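EF0056 (Enterococcus faecalis, PDB 6ORI) is an enterococcal surface protein of unknown molecular function whose N-terminal region, probably immunoglobulin-like, may take part in biofilm formation. Local coordinates at residues N67-L72 / Y170-Q175. Numbering follows the deposited sequence.
Sequences NWEIRL and YLVSHQ
CB of R71 lies over the ring of Y170 where strands 68-72 and 170-173 pair in the N-terminal antiparallel sheet, consistent with an immunoglobulin-like fold. Backbone bonds join E69 with V172 and R71 with Y170 in both directions. W68, I70, L171 and S173 project from one face; E69, R71, Y170 and V172 project from the other.

The face with R71 and Y170 is tightly packed. R71 CB makes a CH-pi contact, 3.7 Å from the ring centroid of Y170. CG of Y170 lies between its backbone N and carbonyl carbon (chi1 57°), which swings the ring under R71 CB. The extended R71 chain then runs past V172, whose CG2 meets one face of the guanidinium. R71 grips E69 side-on: NE and NH2 both donate to OE1, each at 2.9 Å. NH1 of R71 also forms a salt bridge with E21, and NH2 a second with D178. E21 also takes a hydrogen bond from the Y170 hydroxyl. This buried charge network probably keeps E69 ionised.

On the face of W68 and I70, L171 CD1 touches W68 CB and I70 CG1 more loosely, at just over 4 Å. F31 and L34 of strand 31-38 pack onto L171.

Toward H174 and Q175 the contact becomes more exposed, and polar bonds replace apolar packing. The H174 ring is bonded through ND1 to D178; its NE2 makes only a weak bond to E69 OE2. Backbone N of H174 donates to N67 O. The N67 side chain bridges the strand end and the start of the 3-10 segment: with CG anti to the backbone N (chi1 -175°), its amide reaches S173 and Q175. ND2 donates to S173 OG at 2.9 Å, and OD1 receives Q175 N at 2.8 Å, in the carbonyl plane.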
ATOM      1  N   ASN A  67     -21.728   9.184  -5.726  1.00  7.19           N
ATOM      2  CA  ASN A  67     -21.771   8.230  -4.630  1.00  6.86           C
ATOM      3  C   ASN A  67     -20.401   7.895  -4.039  1.00  7.15           C
ATOM      4  O   ASN A  67     -20.272   7.626  -2.849  1.00  6.97           O
ATOM      5  CB  ASN A  67     -22.428   6.932  -5.077  1.00  8.09           C
ATOM      6  CG  ASN A  67     -22.605   5.967  -3.937  1.00  7.54           C
ATOM      7  OD1 ASN A  67     -23.331   6.251  -2.979  1.00  9.57           O
ATOM      8  ND2 ASN A  67     -21.898   4.849  -3.981  1.00  6.97           N
ATOM      9  N   TRP A  68     -19.419   7.857  -4.924  1.00  5.61           N
ATOM     10  CA  TRP A  68     -18.093   7.332  -4.642  1.00  4.37           C
ATOM     11  C   TRP A  68     -17.178   8.471  -4.253  1.00  4.90           C
ATOM     12  O   TRP A  68     -16.930   9.383  -5.040  1.00  5.79           O
ATOM     13  CB  TRP A  68     -17.580   6.636  -5.884  1.00  5.39           C
ATOM     14  CG  TRP A  68     -18.556   5.661  -6.460  1.00  5.22           C
ATOM     15  CD1 TRP A  68     -19.221   5.798  -7.630  1.00  6.64           C
ATOM     16  CD2 TRP A  68     -18.994   4.419  -5.885  1.00  4.97           C
ATOM     17  NE1 TRP A  68     -20.053   4.717  -7.834  1.00  6.92           N
ATOM     18  CE2 TRP A  68     -19.926   3.858  -6.778  1.00  7.22           C
ATOM     19  CE3 TRP A  68     -18.697   3.732  -4.710  1.00  5.64           C
ATOM     20  CZ2 TRP A  68     -20.562   2.652  -6.532  1.00  7.01           C
ATOM     21  CZ3 TRP A  68     -19.314   2.521  -4.476  1.00  7.24           C
ATOM     22  CH2 TRP A  68     -20.240   1.995  -5.384  1.00  6.28           C
ATOM     23  N   GLU A  69     -16.679   8.403  -3.025  1.00  5.05           N
ATOM     24  CA  GLU A  69     -15.849   9.480  -2.473  1.00  4.49           C
ATOM     25  C   GLU A  69     -14.511   8.949  -1.990  1.00  5.36           C
ATOM     26  O   GLU A  69     -14.445   8.032  -1.174  1.00  5.38           O
ATOM     27  CB  GLU A  69     -16.571  10.154  -1.324  1.00  4.82           C
ATOM     28  CG  GLU A  69     -15.828  11.323  -0.723  1.00  7.26           C
ATOM     29  CD  GLU A  69     -16.697  12.049   0.260  1.00  6.94           C
ATOM     30  OE1 GLU A  69     -16.717  11.629   1.440  1.00  9.23           O
ATOM     31  OE2 GLU A  69     -17.403  12.983  -0.174  1.00 10.85           O
ATOM     32  N   ILE A  70     -13.443   9.547  -2.490  1.00  3.96           N
ATOM     33  CA  ILE A  70     -12.102   9.205  -2.066  1.00  4.53           C
ATOM     34  C   ILE A  70     -11.805   9.989  -0.808  1.00  5.83           C
ATOM     35  O   ILE A  70     -12.076  11.207  -0.748  1.00  5.92           O
ATOM     36  CB  ILE A  70     -11.081   9.591  -3.151  1.00  4.64           C
ATOM     37  CG1 ILE A  70     -11.291   8.760  -4.430  1.00  4.48           C
ATOM     38  CG2 ILE A  70      -9.631   9.420  -2.636  1.00  5.71           C
ATOM     39  CD1 ILE A  70     -10.494   9.262  -5.615  1.00  6.23           C
ATOM     40  N   ARG A  71     -11.308   9.305   0.207  1.00  3.83           N
ATOM     41  CA  ARG A  71     -10.868   9.938   1.423  1.00  4.16           C
ATOM     42  C   ARG A  71      -9.387   9.723   1.612  1.00  4.50           C
ATOM     43  O   ARG A  71      -8.854   8.645   1.326  1.00  4.59           O
ATOM     44  CB  ARG A  71     -11.669   9.456   2.624  1.00  5.32           C
ATOM     45  CG  ARG A  71     -13.087  10.045   2.550  1.00  9.57           C
ATOM     46  CD  ARG A  71     -13.905   9.853   3.772  1.00 11.92           C
ATOM     47  NE  ARG A  71     -15.236  10.404   3.562  1.00  9.40           N
ATOM     48  CZ  ARG A  71     -16.223  10.284   4.430  1.00 15.12           C
ATOM     49  NH1 ARG A  71     -16.055   9.614   5.560  1.00 19.62           N
ATOM     50  NH2 ARG A  71     -17.395  10.809   4.141  1.00 16.43           N
ATOM     51  N   LEU A  72      -8.703  10.779   2.050  1.00  5.12           N
ATOM     52  CA  LEU A  72      -7.262  10.762   2.278  1.00  4.35           C
ATOM     53  C   LEU A  72      -7.044  11.201   3.722  1.00  4.64           C
ATOM     54  O   LEU A  72      -7.362  12.337   4.097  1.00  4.74           O
ATOM     55  CB  LEU A  72      -6.558  11.706   1.329  1.00  6.36           C
ATOM     56  CG  LEU A  72      -5.061  11.856   1.546  1.00  5.75           C
ATOM     57  CD1 LEU A  72      -4.304  10.568   1.256  1.00  6.37           C
ATOM     58  CD2 LEU A  72      -4.543  13.001   0.689  1.00  8.38           C
ATOM     59  N   TYR A 170      -8.635   5.757   0.791  1.00  4.58           N
ATOM     60  CA  TYR A 170      -9.692   4.763   0.748  1.00  4.45           C
ATOM     61  C   TYR A 170     -10.915   5.316   0.055  1.00  3.68           C
ATOM     62  O   TYR A 170     -11.010   6.508  -0.194  1.00  5.21           O
ATOM     63  CB  TYR A 170     -10.029   4.243   2.155  1.00  4.60           C
ATOM     64  CG  TYR A 170     -10.434   5.270   3.194  1.00  5.42           C
ATOM     65  CD1 TYR A 170      -9.483   6.098   3.797  1.00  5.80           C
ATOM     66  CD2 TYR A 170     -11.745   5.361   3.639  1.00  6.57           C
ATOM     67  CE1 TYR A 170      -9.854   7.016   4.779  1.00  6.42           C
ATOM     68  CE2 TYR A 170     -12.112   6.277   4.617  1.00  6.25           C
ATOM     69  CZ  TYR A 170     -11.146   7.086   5.180  1.00  7.38           C
ATOM     70  OH  TYR A 170     -11.453   7.992   6.167  1.00 11.23           O
ATOM     71  N   LEU A 171     -11.833   4.428  -0.298  1.00  5.14           N
ATOM     72  CA  LEU A 171     -13.044   4.788  -1.009  1.00  5.16           C
ATOM     73  C   LEU A 171     -14.260   4.505  -0.154  1.00  5.34           C
ATOM     74  O   LEU A 171     -14.365   3.406   0.401  1.00  6.29           O
ATOM     75  CB  LEU A 171     -13.103   3.968  -2.283  1.00  6.27           C
ATOM     76  CG  LEU A 171     -14.257   4.253  -3.221  1.00  7.12           C
ATOM     77  CD1 LEU A 171     -14.121   5.644  -3.792  1.00  7.73           C
ATOM     78  CD2 LEU A 171     -14.293   3.205  -4.331  1.00  7.55           C
ATOM     79  N   VAL A 172     -15.165   5.474  -0.051  1.00  5.30           N
ATOM     80  CA  VAL A 172     -16.425   5.247   0.665  1.00  5.75           C
ATOM     81  C   VAL A 172     -17.589   5.425  -0.278  1.00  6.41           C
ATOM     82  O   VAL A 172     -17.458   6.006  -1.352  1.00  7.11           O
ATOM     83  CB  VAL A 172     -16.604   6.166   1.894  1.00  8.15           C
ATOM     84  CG1 VAL A 172     -15.432   6.002   2.883  1.00  8.09           C
ATOM     85  CG2 VAL A 172     -16.745   7.596   1.454  1.00  7.83           C
ATOM     86  N   SER A 173     -18.732   4.903   0.148  1.00  6.89           N
ATOM     87  CA  SER A 173     -19.944   4.915  -0.629  1.00  6.48           C
ATOM     88  C   SER A 173     -21.059   5.582   0.175  1.00  6.53           C
ATOM     89  O   SER A 173     -21.438   5.100   1.238  1.00  8.90           O
ATOM     90  CB  SER A 173     -20.312   3.472  -0.942  1.00  7.56           C
ATOM     91  OG  SER A 173     -21.624   3.422  -1.492  1.00  9.13           O
ATOM     92  N   HIS A 174     -21.566   6.697  -0.323  1.00  6.79           N
ATOM     93  CA  HIS A 174     -22.579   7.460   0.408  1.00  7.10           C
ATOM     94  C   HIS A 174     -23.885   6.655   0.604  1.00 11.25           C
ATOM     95  O   HIS A 174     -24.512   6.752   1.668  1.00 12.75           O
ATOM     96  CB  HIS A 174     -22.856   8.809  -0.276  1.00  8.86           C
ATOM     97  CG  HIS A 174     -21.698   9.760  -0.275  1.00  7.70           C
ATOM     98  ND1 HIS A 174     -20.888   9.971   0.817  1.00 11.78           N
ATOM     99  CD2 HIS A 174     -21.237  10.581  -1.248  1.00  9.82           C
ATOM    100  CE1 HIS A 174     -19.962  10.867   0.513  1.00  9.76           C
ATOM    101  NE2 HIS A 174     -20.159  11.257  -0.734  1.00 10.97           N
ATOM    102  N   GLN A 175     -24.258   5.844  -0.383  1.00  9.33           N
ATOM    103  CA  GLN A 175     -25.497   5.057  -0.322  1.00 10.67           C
ATOM    104  C   GLN A 175     -25.388   3.934   0.710  1.00 14.00           C
ATOM    105  O   GLN A 175     -26.392   3.337   1.105  1.00 17.60           O
ATOM    106  CB  GLN A 175     -25.844   4.479  -1.706  1.00 12.89           C
ATOM    107  CG  GLN A 175     -24.838   3.453  -2.239  1.00 11.60           C
ATOM    108  CD  GLN A 175     -24.988   3.133  -3.709  1.00 18.07           C
ATOM    109  OE1 GLN A 175     -25.614   3.869  -4.457  1.00 20.75           O
ATOM    110  NE2 GLN A 175     -24.382   2.024  -4.136  1.00 18.69           N
TER